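Local structure of pectate lyase (Cellvibrio cellulosa, 1GXO) at residues T131-G136 against G216-G221; K205-E210 against T310-G315; K275-F280 against Y318-I323; F290-G295 against T302-E307. The protein catalyses the calcium-assisted anti-beta-elimination cleavage of pectate, this chain being the catalytic module of a longer, family 10 polysaccharide lyase. The protein carries 1 engineered substitution. All coordinates share one frame; numbering follows the deposited sequence.

How the contacts relate
The contacts lie round a bound trigalacturonate and its calcium ion. Contact 1, centred about 4 Å from the centre of the chain, supplies Asp-134 to the metal, while contacts 2, 3 and 4 hold arginines, tyrosines and backbone groups that grip the sugars. Contacts 2 and 4 are neighbours, centres about 9 Å apart, and share helix 306-311 and the chain E unit. Contacts 2 and 3 join through Arg-279, whose NH1 lies 2.7 Å from Ser-313 O, and both touch the chain B unit. Contact 1 meets contact 3 where Gly-216 N faces Arg-279 O. Contacts 1 and 4 do not touch, their nearest atoms being about 11 Å apart.

Contact 1. Residues T131-G136 against G216-G221; sequences TFNDNG and GSESVG. With CA (calcium ion), chain C.
Direct bonding between the segments depends on one side chain: the carboxylate of Glu-218 fits against the turn at Asn-133, Asp-134 and Asn-135 and accepts three N-H groups. Its OE1 takes the backbone N of Asp-134 at 3.0 Å, with an N-H...O angle of 157°. The same oxygen accepts ND2 of Asn-133 at 3.1 Å, and these two donors come from one face of the carboxylate. OE2 is met by the N of Asn-135 at 3.0 Å. All three donors stand well above the carboxylate plane, so the group lies flat-on to the turn. A bend at chi2 (-61°) brings the end of Glu-218 round to it. The turn, closed by Gly-136 N to Asn-133 O and with Asp-134 at positive phi (60°), leaves the N-H groups of Asp-134 and Asn-135 both facing this acceptor.

Packing is secondary. CB of Phe-132 and CB of Glu-218 approach to 4.0 Å, and Phe-132 O and Glu-218 OE2, both acceptors, lie close without bonding.

Water extends the contact at its other end. OD1 of Asn-135 accepts from two waters, one of which also donates to Ser-217 O and accepts from Gly-221 N, while the other donates to Glu-218 O.

Metal binding forms the remaining group. Asp-134 OD1 lies 2.8 Å from the calcium, and Asn-133 ND2 donates over 3.0 Å to a water that itself sits 2.5 Å from the ion. Asp-134 OD2 is held by Asn-73 N. Glu-218 is thus a second-shell residue, fixing the turn that carries a calcium ligand in the substrate-binding site of the lyase.

Contact 2. Residues K205-E210 against T310-G315; sequences KARAYE and TGYSWG. With ADA (alpha-D-galactopyranuronic acid), chain B; ADA (alpha-D-galactopyranuronic acid), chain D; ADA (alpha-D-galactopyranuronic acid), chain E.
This is a buried, mixed polar and aromatic contact in which Glu-210 and Tyr-209, on the loop between strands 195-196 and 214-215, meet Tyr-312 just beyond helix 306-311, in the wall of the glycan pocket. The polar evidence is the Tyr-312 hydroxyl, which donates to OE1 of Glu-210 at 2.8 Å on that oxygen's anti lone pair. On the syn side the same OE1 takes NH2 of Arg-207 at 2.7 Å, while NE of Arg-207 reaches OE2 of Glu-210 at 2.9 Å. This side-on salt bridge holds the guanidinium with its NH1 and NH2 directed at the sugar, NH1 meeting O6B of the chain D unit at 3.0 Å.

The aromatic evidence is an edge-to-face pair: the edge of Tyr-209 points at the face of Tyr-312, centroids 5.3 Å apart and planes at 70°. A chi1 of 44°, placing CG between the backbone N and carbonyl carbon, lifts the Tyr-209 ring to that position. Its hydroxyl goes on to O6A of the chain E unit at 2.9 Å. Over the opposite face of Tyr-312 lies O6B of the chain B unit, which Ser-313 N binds at 3.0 Å.

Around this wall, Trp-314 lies against Tyr-209 CB through its CH2 and hydrogen-bonds to Arg-308 O through NE1, and Phe-280 of strand 280-281 packs on both Glu-210 and Tyr-312.

Contact 3. Residues K275-F280 against Y318-I323; sequences KMWYRF and YGTSII. With ADA (alpha-D-galactopyranuronic acid), chain B.
NH1 of Arg-279 donates both to O6B of the chain B galacturonate, at 2.8 Å, and to Ser-313 O, a pairing that limits rotation of the group; farther back along the same side chain, CD of Arg-279 lies 3.6 Å from OH of Tyr-318, across the contact. NH2 of Arg-279 takes the sugar's O6A, also at 2.8 Å, so guanidinium and carboxylate meet edge-on through two nearly straight bonds. A bend at chi2 (68°) turns this arm toward the sugar.

Between the two segments themselves the contact is mainly packing round an aromatic ring. The six-membered ring of Trp-277 lies over Gly-319, whose CA is 3.6 Å from the ring centroid and only 7° off its normal, a CH-pi contact. Ile-323 adds its CD1 at 3.6 Å from CZ2 of Trp-277, and Trp-277 NE1 is hydrogen-bonded to Phe-246 O. Along the strand, Tyr-318 brings its ring edge to Tyr-278 O.

Strand 275-278 and helix 319-323 run at 106° to each other, their axes 10.1 Å apart at closest approach. The arrangement is that of a strand packed across helix 319-323, continuing at one end into the arginine-carboxylate pairing of a polygalacturonate-binding pocket.

Contact 4. Residues F290-G295 against T302-E307; sequences FSDRDG and TQMSLE. With ADA (alpha-D-galactopyranuronic acid), chain E.
The methyl end of Met-304 lies against Phe-290, with CE 3.6 Å from CB of Phe-290, the two side chains crossing at about a right angle. CE also comes within 3.3 Å of Ser-291 O. Met-304 reaches there with CG anti to the backbone N (chi1 180°) and a turn only at its last torsion, and on the way it passes OD2 of Asp-292.

Asp-292 is the polar centre of the contact. Its OD2 accepts the backbone N of Ser-305 at 2.7 Å in an almost straight bond of 176°. Its OD1 accepts the hydroxyl of Ser-305 on the syn lone pair, at a short 2.5 Å. From the anti side, the N of Arg-293 donates to the same OD1. One carboxylate therefore ties the residue before helix 306-311 to the start of the turn from Asp-292 to Gly-295, with both oxygens occupied.

Arg-293, extended from CG to NE, crosses to Glu-307 in a side-on salt bridge. NE goes to OE1 at 3.0 Å and NH2 to OE2 at 2.8 Å, with guanidinium and carboxylate planes 23° apart. Another edge of the same guanidinium meets the carboxylate of the chain E galacturonate, NH1 reaching O6A at 2.9 Å, with NH2 shared between Glu-307 and the sugar's O6B. Tyr-209 packs beside it.

The chemistry implies a second-shell relationship: the side-on salt bridge is consistent with Glu-307 orienting Arg-293 and probably stabilising its positive charge, while Asp-292 fixes the backbone at its base, so that the arginine presents paired N-H groups to an acidic sugar.

Contact 1. Residues T131-G136 against G216-G221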
# COMPACT_ATOMS: atom_id res chain seq x y z
N THR A 131 5.91 -6.43 -0.32
CA THR A 131 4.81 -6.06 -1.23
C THR A 131 4.17 -4.69 -0.96
O THR A 131 3.28 -4.56 -0.12
CB THR A 131 3.75 -7.16 -1.21
OG1 THR A 131 4.34 -8.38 -1.68
CG2 THR A 131 2.62 -6.86 -2.24
N PHE A 132 4.62 -3.68 -1.70
CA PHE A 132 3.95 -2.37 -1.66
C PHE A 132 2.67 -2.33 -2.50
O PHE A 132 1.83 -1.44 -2.29
CB PHE A 132 4.89 -1.25 -2.10
CG PHE A 132 6.15 -1.17 -1.28
CD1 PHE A 132 6.09 -0.84 0.08
CD2 PHE A 132 7.38 -1.44 -1.85
CE1 PHE A 132 7.23 -0.78 0.85
CE2 PHE A 132 8.54 -1.38 -1.09
CZ PHE A 132 8.47 -1.05 0.27
N ASN A 133 2.54 -3.27 -3.44
CA ASN A 133 1.34 -3.43 -4.29
C ASN A 133 0.04 -3.32 -3.50
O ASN A 133 -0.08 -3.94 -2.45
CB ASN A 133 1.38 -4.78 -5.00
CG ASN A 133 0.52 -4.84 -6.27
OD1 ASN A 133 0.18 -5.93 -6.73
ND2 ASN A 133 0.18 -3.70 -6.83
N ASP A 134 -0.91 -2.52 -3.98
CA ASP A 134 -2.18 -2.24 -3.28
C ASP A 134 -1.97 -1.57 -1.91
O ASP A 134 -2.79 -1.74 -0.99
CB ASP A 134 -3.03 -3.51 -3.12
CG ASP A 134 -3.31 -4.21 -4.46
OD1 ASP A 134 -3.35 -3.50 -5.50
OD2 ASP A 134 -3.49 -5.43 -4.56
N ASN A 135 -0.91 -0.78 -1.78
CA ASN A 135 -0.62 -0.13 -0.50
C ASN A 135 -0.48 -1.14 0.63
O ASN A 135 -0.54 -0.77 1.81
CB ASN A 135 -1.67 0.93 -0.15
CG ASN A 135 -1.75 2.07 -1.18
OD1 ASN A 135 -0.72 2.61 -1.62
ND2 ASN A 135 -2.98 2.44 -1.56
N GLY A 136 -0.27 -2.42 0.29
CA GLY A 136 -0.02 -3.46 1.27
C GLY A 136 0.95 -3.05 2.37
O GLY A 136 0.52 -2.76 3.49
N GLY A 216 4.37 4.17 -10.23
CA GLY A 216 3.69 5.45 -10.12
C GLY A 216 2.55 5.36 -9.09
O GLY A 216 2.18 6.35 -8.48
N SER A 217 1.98 4.16 -8.92
CA SER A 217 0.83 3.93 -8.03
C SER A 217 1.22 3.82 -6.57
O SER A 217 0.79 4.63 -5.75
CB SER A 217 0.04 2.70 -8.47
OG SER A 217 0.84 1.53 -8.44
N GLU A 218 2.05 2.84 -6.23
CA GLU A 218 2.32 2.52 -4.81
C GLU A 218 3.27 3.46 -4.08
O GLU A 218 3.30 3.48 -2.84
CB GLU A 218 2.82 1.07 -4.69
CG GLU A 218 2.12 0.07 -5.60
CD GLU A 218 0.62 -0.07 -5.35
OE1 GLU A 218 -0.06 -0.72 -6.20
OE2 GLU A 218 0.12 0.45 -4.33
N SER A 219 4.06 4.23 -4.83
CA SER A 219 5.03 5.14 -4.21
C SER A 219 4.36 6.26 -3.43
O SER A 219 4.95 6.80 -2.49
CB SER A 219 5.98 5.71 -5.27
OG SER A 219 6.76 4.67 -5.83
N VAL A 220 3.12 6.60 -3.81
CA VAL A 220 2.35 7.62 -3.11
C VAL A 220 2.20 7.19 -1.65
O VAL A 220 2.56 7.95 -0.71
CB VAL A 220 0.95 7.85 -3.74
CG1 VAL A 220 0.13 8.87 -2.93
CG2 VAL A 220 1.06 8.31 -5.15
N GLY A 221 1.68 5.97 -1.46
CA GLY A 221 1.41 5.41 -0.15
C GLY A 221 2.66 5.27 0.70
O GLY A 221 2.60 5.53 1.91
CA CA C . -4.67 -4.76 -7.63
O HOH W 1 -2.25 -4.72 -8.21
O HOH W 2 -0.42 4.54 -3.18
O HOH W 3 1.94 2.20 -1.00
O HOH W 4 -6.67 -3.73 -7.46

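Contact 2. Residues K205-E210 against T310-G315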
# COMPACT_ATOMS: atom_id res chain seq x y z
N LYS A 205 9.55 -8.59 -10.28
CA LYS A 205 8.27 -8.71 -10.96
C LYS A 205 7.23 -9.29 -9.98
O LYS A 205 7.59 -9.83 -8.91
CB LYS A 205 8.36 -9.69 -12.14
CG LYS A 205 9.54 -9.55 -13.07
CD LYS A 205 9.43 -10.52 -14.25
CE LYS A 205 10.74 -10.54 -15.13
NZ LYS A 205 11.02 -9.38 -16.05
N ALA A 206 5.96 -9.20 -10.37
CA ALA A 206 4.86 -9.91 -9.71
C ALA A 206 4.13 -10.78 -10.74
O ALA A 206 4.71 -11.71 -11.31
CB ALA A 206 3.90 -8.93 -9.09
N ARG A 207 2.87 -10.46 -10.98
CA ARG A 207 2.14 -11.11 -12.05
C ARG A 207 2.79 -10.75 -13.39
O ARG A 207 3.56 -9.79 -13.48
CB ARG A 207 0.67 -10.73 -11.99
CG ARG A 207 0.01 -11.26 -10.73
CD ARG A 207 -1.35 -10.70 -10.43
NE ARG A 207 -1.31 -9.28 -10.12
CZ ARG A 207 -2.28 -8.64 -9.49
NH1 ARG A 207 -3.36 -9.33 -9.09
NH2 ARG A 207 -2.20 -7.32 -9.24
N ALA A 208 2.50 -11.54 -14.43
CA ALA A 208 3.21 -11.45 -15.71
C ALA A 208 3.32 -10.06 -16.31
O ALA A 208 4.31 -9.73 -16.97
CB ALA A 208 2.57 -12.40 -16.73
N TYR A 209 2.31 -9.24 -16.06
CA TYR A 209 2.20 -7.91 -16.61
C TYR A 209 2.64 -6.85 -15.60
O TYR A 209 2.36 -5.66 -15.77
CB TYR A 209 0.74 -7.67 -17.02
CG TYR A 209 -0.26 -8.15 -15.98
CD1 TYR A 209 -0.69 -7.30 -14.95
CD2 TYR A 209 -0.80 -9.44 -16.04
CE1 TYR A 209 -1.63 -7.73 -13.98
CE2 TYR A 209 -1.72 -9.88 -15.09
CZ TYR A 209 -2.13 -9.03 -14.07
OH TYR A 209 -3.04 -9.47 -13.15
N GLU A 210 3.30 -7.29 -14.52
CA GLU A 210 3.83 -6.40 -13.48
C GLU A 210 5.35 -6.56 -13.42
O GLU A 210 5.86 -7.43 -12.71
CB GLU A 210 3.17 -6.72 -12.11
CG GLU A 210 1.74 -6.20 -11.99
CD GLU A 210 0.94 -6.82 -10.85
OE1 GLU A 210 -0.03 -6.16 -10.38
OE2 GLU A 210 1.27 -7.94 -10.41
N THR A 310 -8.02 -3.10 -20.60
CA THR A 310 -9.25 -2.81 -19.88
C THR A 310 -9.28 -3.39 -18.47
O THR A 310 -10.06 -2.91 -17.64
CB THR A 310 -10.50 -3.29 -20.67
OG1 THR A 310 -10.46 -4.71 -20.83
CG2 THR A 310 -10.48 -2.76 -22.09
N GLY A 311 -8.45 -4.41 -18.23
CA GLY A 311 -8.47 -5.18 -16.99
C GLY A 311 -7.56 -4.67 -15.90
O GLY A 311 -7.61 -5.13 -14.77
N TYR A 312 -6.72 -3.70 -16.25
CA TYR A 312 -5.72 -3.13 -15.33
C TYR A 312 -5.50 -1.66 -15.66
O TYR A 312 -5.61 -1.27 -16.82
CB TYR A 312 -4.42 -3.89 -15.51
CG TYR A 312 -3.38 -3.77 -14.42
CD1 TYR A 312 -3.41 -4.63 -13.31
CD2 TYR A 312 -2.30 -2.87 -14.55
CE1 TYR A 312 -2.44 -4.56 -12.33
CE2 TYR A 312 -1.31 -2.80 -13.56
CZ TYR A 312 -1.38 -3.66 -12.46
OH TYR A 312 -0.42 -3.62 -11.47
N SER A 313 -5.17 -0.86 -14.65
CA SER A 313 -4.92 0.56 -14.84
C SER A 313 -3.44 0.82 -15.15
O SER A 313 -2.55 0.56 -14.31
CB SER A 313 -5.32 1.36 -13.58
OG SER A 313 -6.71 1.24 -13.35
N TRP A 314 -3.20 1.40 -16.32
CA TRP A 314 -1.85 1.61 -16.82
C TRP A 314 -1.34 3.01 -16.53
O TRP A 314 -0.22 3.35 -16.87
CB TRP A 314 -1.80 1.26 -18.30
CG TRP A 314 -2.05 -0.19 -18.44
CD1 TRP A 314 -3.25 -0.80 -18.70
CD2 TRP A 314 -1.10 -1.24 -18.23
NE1 TRP A 314 -3.09 -2.17 -18.70
CE2 TRP A 314 -1.78 -2.47 -18.41
CE3 TRP A 314 0.26 -1.27 -17.90
CZ2 TRP A 314 -1.14 -3.71 -18.31
CZ3 TRP A 314 0.89 -2.51 -17.79
CH2 TRP A 314 0.18 -3.71 -17.99
N GLY A 315 -2.16 3.80 -15.84
CA GLY A 315 -1.83 5.17 -15.49
C GLY A 315 -2.97 5.81 -14.72
O GLY A 315 -4.05 5.24 -14.60
C1 ADA B . -7.93 -5.24 -10.24
C2 ADA B . -9.20 -4.45 -10.61
C3 ADA B . -8.93 -3.57 -11.86
C4 ADA B . -7.73 -2.64 -11.60
C5 ADA B . -6.54 -3.54 -11.23
C6 ADA B . -5.29 -2.69 -10.97
O2 ADA B . -10.31 -5.30 -10.82
O3 ADA B . -10.08 -2.88 -12.32
O4 ADA B . -8.11 -1.78 -10.53
O5 ADA B . -6.87 -4.33 -10.08
O6B ADA B . -4.98 -1.85 -11.82
O6A ADA B . -4.62 -2.89 -9.96
C1 ADA D . -7.75 -9.70 -11.59
C2 ADA D . -7.48 -8.73 -12.77
C3 ADA D . -6.28 -7.76 -12.52
C4 ADA D . -6.43 -7.04 -11.16
C5 ADA D . -6.54 -8.21 -10.16
C6 ADA D . -6.42 -7.73 -8.70
O2 ADA D . -7.32 -9.42 -14.00
O3 ADA D . -6.08 -6.88 -13.63
O4 ADA D . -7.63 -6.23 -11.27
O5 ADA D . -7.77 -8.91 -10.41
O6B ADA D . -5.35 -7.27 -8.30
O6A ADA D . -7.40 -7.80 -7.97
C1 ADA E . -4.54 -12.45 -9.41
C2 ADA E . -5.97 -12.23 -8.88
C3 ADA E . -7.11 -12.54 -9.88
C4 ADA E . -6.82 -12.15 -11.34
C5 ADA E . -5.41 -12.69 -11.69
C6 ADA E . -5.11 -12.24 -13.15
O1 ADA E . -4.04 -13.75 -9.13
O2 ADA E . -6.16 -12.98 -7.69
O3 ADA E . -8.27 -11.88 -9.43
O4 ADA E . -6.72 -10.72 -11.54
O5 ADA E . -4.43 -12.17 -10.79
O6B ADA E . -6.04 -11.98 -13.92
O6A ADA E . -3.96 -12.14 -13.54

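Contact 3. Residues K275-F280 against Y318-I323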
# COMPACT_ATOMS: atom_id res chain seq x y z
N LYS A 275 -2.31 16.57 -15.49
CA LYS A 275 -1.11 15.73 -15.52
C LYS A 275 -1.47 14.27 -15.40
O LYS A 275 -2.41 13.91 -14.69
CB LYS A 275 -0.18 16.05 -14.35
CG LYS A 275 0.38 17.45 -14.34
CD LYS A 275 1.36 17.60 -13.18
CE LYS A 275 1.90 19.04 -13.07
NZ LYS A 275 0.83 20.07 -13.14
N MET A 276 -0.69 13.41 -16.07
CA MET A 276 -0.83 11.97 -15.89
C MET A 276 0.45 11.30 -15.43
O MET A 276 1.55 11.65 -15.87
CB MET A 276 -1.33 11.29 -17.17
CG MET A 276 -1.91 9.90 -16.90
SD MET A 276 -2.04 8.91 -18.36
CE MET A 276 -0.32 8.35 -18.55
N TRP A 277 0.29 10.33 -14.53
CA TRP A 277 1.42 9.49 -14.14
C TRP A 277 1.21 8.07 -14.65
O TRP A 277 0.11 7.56 -14.62
CB TRP A 277 1.62 9.49 -12.63
CG TRP A 277 2.13 10.82 -12.08
CD1 TRP A 277 3.43 11.16 -11.78
CD2 TRP A 277 1.34 11.97 -11.76
NE1 TRP A 277 3.47 12.43 -11.27
CE2 TRP A 277 2.21 12.96 -11.27
CE3 TRP A 277 -0.04 12.26 -11.82
CZ2 TRP A 277 1.77 14.23 -10.85
CZ3 TRP A 277 -0.48 13.52 -11.42
CH2 TRP A 277 0.42 14.49 -10.94
N TYR A 278 2.28 7.46 -15.13
CA TYR A 278 2.25 6.08 -15.56
C TYR A 278 2.20 5.18 -14.35
O TYR A 278 2.67 5.56 -13.27
CB TYR A 278 3.47 5.77 -16.43
CG TYR A 278 3.39 6.38 -17.81
CD1 TYR A 278 2.79 5.69 -18.87
CD2 TYR A 278 3.94 7.64 -18.08
CE1 TYR A 278 2.74 6.23 -20.15
CE2 TYR A 278 3.89 8.20 -19.37
CZ TYR A 278 3.29 7.48 -20.39
OH TYR A 278 3.18 8.01 -21.68
N ARG A 279 1.60 4.00 -14.53
CA ARG A 279 1.60 2.94 -13.53
C ARG A 279 3.01 2.39 -13.29
O ARG A 279 3.38 2.10 -12.15
CB ARG A 279 0.67 1.78 -13.95
CG ARG A 279 0.51 0.65 -12.91
CD ARG A 279 -0.23 1.09 -11.68
NE ARG A 279 -0.67 0.04 -10.74
CZ ARG A 279 -1.87 -0.53 -10.77
NH1 ARG A 279 -2.74 -0.22 -11.71
NH2 ARG A 279 -2.21 -1.42 -9.85
N PHE A 280 3.77 2.23 -14.37
CA PHE A 280 5.11 1.64 -14.35
C PHE A 280 6.10 2.53 -15.11
O PHE A 280 5.84 2.88 -16.27
CB PHE A 280 5.13 0.27 -15.03
CG PHE A 280 4.16 -0.74 -14.45
CD1 PHE A 280 2.91 -0.95 -15.05
CD2 PHE A 280 4.52 -1.50 -13.33
CE1 PHE A 280 2.02 -1.86 -14.52
CE2 PHE A 280 3.63 -2.43 -12.79
CZ PHE A 280 2.38 -2.63 -13.39
N TYR A 318 -2.10 9.64 -9.93
CA TYR A 318 -1.40 9.19 -8.74
C TYR A 318 -0.72 10.28 -7.90
O TYR A 318 -0.85 10.30 -6.67
CB TYR A 318 -0.39 8.11 -9.11
CG TYR A 318 -0.99 6.97 -9.90
CD1 TYR A 318 -2.24 6.44 -9.57
CD2 TYR A 318 -0.29 6.41 -10.97
CE1 TYR A 318 -2.80 5.37 -10.31
CE2 TYR A 318 -0.82 5.35 -11.71
CZ TYR A 318 -2.07 4.83 -11.38
OH TYR A 318 -2.56 3.80 -12.13
N GLY A 319 -0.02 11.18 -8.57
CA GLY A 319 0.85 12.14 -7.93
C GLY A 319 0.12 13.28 -7.23
O GLY A 319 0.65 13.84 -6.27
N THR A 320 -1.08 13.61 -7.71
CA THR A 320 -1.83 14.76 -7.21
C THR A 320 -1.86 14.87 -5.67
O THR A 320 -1.43 15.87 -5.10
CB THR A 320 -3.28 14.72 -7.75
OG1 THR A 320 -3.27 14.86 -9.17
CG2 THR A 320 -4.06 15.94 -7.29
N SER A 321 -2.33 13.80 -5.03
CA SER A 321 -2.52 13.79 -3.58
C SER A 321 -1.22 13.97 -2.78
O SER A 321 -1.21 14.64 -1.75
CB SER A 321 -3.21 12.51 -3.15
OG SER A 321 -2.44 11.37 -3.52
N ILE A 322 -0.13 13.35 -3.24
CA ILE A 322 1.12 13.47 -2.49
C ILE A 322 1.80 14.82 -2.71
O ILE A 322 2.41 15.35 -1.79
CB ILE A 322 2.10 12.28 -2.72
CG1 ILE A 322 3.05 12.15 -1.52
CG2 ILE A 322 2.86 12.37 -4.08
CD1 ILE A 322 2.39 11.56 -0.29
N ILE A 323 1.69 15.35 -3.93
CA ILE A 323 2.23 16.68 -4.25
C ILE A 323 1.50 17.80 -3.48
O ILE A 323 2.14 18.67 -2.90
CB ILE A 323 2.21 16.93 -5.78
CG1 ILE A 323 3.20 16.00 -6.49
CG2 ILE A 323 2.52 18.39 -6.11
CD1 ILE A 323 3.02 15.93 -7.99
C1 ADA B . -7.93 -5.24 -10.24
C2 ADA B . -9.20 -4.45 -10.61
C3 ADA B . -8.93 -3.57 -11.86
C4 ADA B . -7.73 -2.64 -11.60
C5 ADA B . -6.54 -3.54 -11.23
C6 ADA B . -5.29 -2.69 -10.97
O2 ADA B . -10.31 -5.30 -10.82
O3 ADA B . -10.08 -2.88 -12.32
O4 ADA B . -8.11 -1.78 -10.53
O5 ADA B . -6.87 -4.33 -10.08
O6B ADA B . -4.98 -1.85 -11.82
O6A ADA B . -4.62 -2.89 -9.96

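Contact 4. Residues F290-G295 against T302-E307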
# COMPACT_ATOMS: atom_id res chain seq x y z
N PHE A 290 4.46 -0.25 -20.69
CA PHE A 290 3.32 -1.16 -20.67
C PHE A 290 3.83 -2.60 -20.77
O PHE A 290 4.95 -2.85 -21.22
CB PHE A 290 2.35 -0.86 -21.80
CG PHE A 290 1.97 0.59 -21.89
CD1 PHE A 290 2.40 1.36 -22.97
CD2 PHE A 290 1.18 1.19 -20.90
CE1 PHE A 290 2.07 2.72 -23.04
CE2 PHE A 290 0.83 2.53 -20.97
CZ PHE A 290 1.27 3.30 -22.03
N SER A 291 3.00 -3.51 -20.30
CA SER A 291 3.28 -4.94 -20.37
C SER A 291 1.98 -5.65 -20.74
O SER A 291 1.04 -4.99 -21.16
CB SER A 291 3.87 -5.43 -19.04
OG SER A 291 4.33 -6.77 -19.18
N ASP A 292 1.95 -6.97 -20.61
CA ASP A 292 0.85 -7.82 -21.10
C ASP A 292 1.03 -9.20 -20.48
O ASP A 292 1.97 -9.39 -19.69
CB ASP A 292 0.88 -7.90 -22.64
CG ASP A 292 -0.50 -8.01 -23.26
OD1 ASP A 292 -1.45 -8.56 -22.62
OD2 ASP A 292 -0.73 -7.56 -24.40
N ARG A 293 0.17 -10.16 -20.79
CA ARG A 293 0.28 -11.46 -20.10
C ARG A 293 1.45 -12.31 -20.59
O ARG A 293 1.73 -13.36 -20.02
CB ARG A 293 -1.03 -12.26 -20.19
CG ARG A 293 -2.18 -11.66 -19.42
CD ARG A 293 -3.31 -12.64 -19.20
NE ARG A 293 -4.49 -12.05 -18.57
CZ ARG A 293 -4.69 -11.93 -17.26
NH1 ARG A 293 -3.77 -12.33 -16.38
NH2 ARG A 293 -5.82 -11.39 -16.83
N ASP A 294 2.15 -11.85 -21.63
CA ASP A 294 3.33 -12.56 -22.12
C ASP A 294 4.62 -12.07 -21.44
O ASP A 294 5.74 -12.51 -21.77
CB ASP A 294 3.45 -12.46 -23.66
CG ASP A 294 3.58 -11.03 -24.16
OD1 ASP A 294 3.36 -10.08 -23.39
OD2 ASP A 294 3.90 -10.75 -25.33
N GLY A 295 4.47 -11.14 -20.50
CA GLY A 295 5.61 -10.57 -19.81
C GLY A 295 6.38 -9.55 -20.63
O GLY A 295 7.43 -9.08 -20.19
N THR A 302 -1.71 0.84 -27.39
CA THR A 302 -2.55 0.21 -28.41
C THR A 302 -2.07 -1.18 -28.84
O THR A 302 -2.86 -1.97 -29.34
CB THR A 302 -2.81 1.13 -29.65
OG1 THR A 302 -1.58 1.35 -30.37
CG2 THR A 302 -3.21 2.50 -29.20
N GLN A 303 -0.78 -1.48 -28.65
CA GLN A 303 -0.25 -2.83 -28.96
C GLN A 303 -0.63 -3.89 -27.91
O GLN A 303 -0.37 -5.07 -28.13
CB GLN A 303 1.29 -2.86 -29.09
CG GLN A 303 2.02 -1.60 -29.51
CD GLN A 303 3.57 -1.71 -29.36
OE1 GLN A 303 4.21 -0.82 -28.77
NE2 GLN A 303 4.16 -2.79 -29.89
N MET A 304 -1.20 -3.48 -26.77
CA MET A 304 -1.56 -4.39 -25.67
C MET A 304 -2.86 -5.16 -25.96
O MET A 304 -3.77 -4.64 -26.59
CB MET A 304 -1.76 -3.57 -24.39
CG MET A 304 -2.15 -4.37 -23.16
SD MET A 304 -2.42 -3.34 -21.69
CE MET A 304 -0.87 -2.37 -21.64
N SER A 305 -2.95 -6.39 -25.46
CA SER A 305 -4.22 -7.14 -25.53
C SER A 305 -5.36 -6.35 -24.92
O SER A 305 -5.19 -5.70 -23.86
CB SER A 305 -4.11 -8.50 -24.84
OG SER A 305 -3.85 -8.37 -23.43
N LEU A 306 -6.53 -6.42 -25.57
CA LEU A 306 -7.74 -5.77 -25.05
C LEU A 306 -8.01 -6.08 -23.58
O LEU A 306 -8.40 -5.18 -22.80
CB LEU A 306 -8.97 -6.13 -25.90
CG LEU A 306 -10.27 -5.41 -25.55
CD1 LEU A 306 -10.20 -3.93 -25.89
CD2 LEU A 306 -11.44 -6.08 -26.26
N GLU A 307 -7.80 -7.35 -23.20
CA GLU A 307 -8.14 -7.80 -21.86
C GLU A 307 -7.26 -7.14 -20.77
O GLU A 307 -7.74 -6.84 -19.67
CB GLU A 307 -8.13 -9.34 -21.78
CG GLU A 307 -8.63 -9.90 -20.45
CD GLU A 307 -7.51 -10.01 -19.41
OE1 GLU A 307 -6.31 -10.02 -19.81
OE2 GLU A 307 -7.84 -10.07 -18.19
C1 ADA E . -4.54 -12.45 -9.41
C2 ADA E . -5.97 -12.23 -8.88
C3 ADA E . -7.11 -12.54 -9.88
C4 ADA E . -6.82 -12.15 -11.34
C5 ADA E . -5.41 -12.69 -11.69
C6 ADA E . -5.11 -12.24 -13.15
O1 ADA E . -4.04 -13.75 -9.13
O2 ADA E . -6.16 -12.98 -7.69
O3 ADA E . -8.27 -11.88 -9.43
O4 ADA E . -6.72 -10.72 -11.54
O5 ADA E . -4.43 -12.17 -10.79
O6B ADA E . -6.04 -11.98 -13.92
O6A ADA E . -3.96 -12.14 -13.54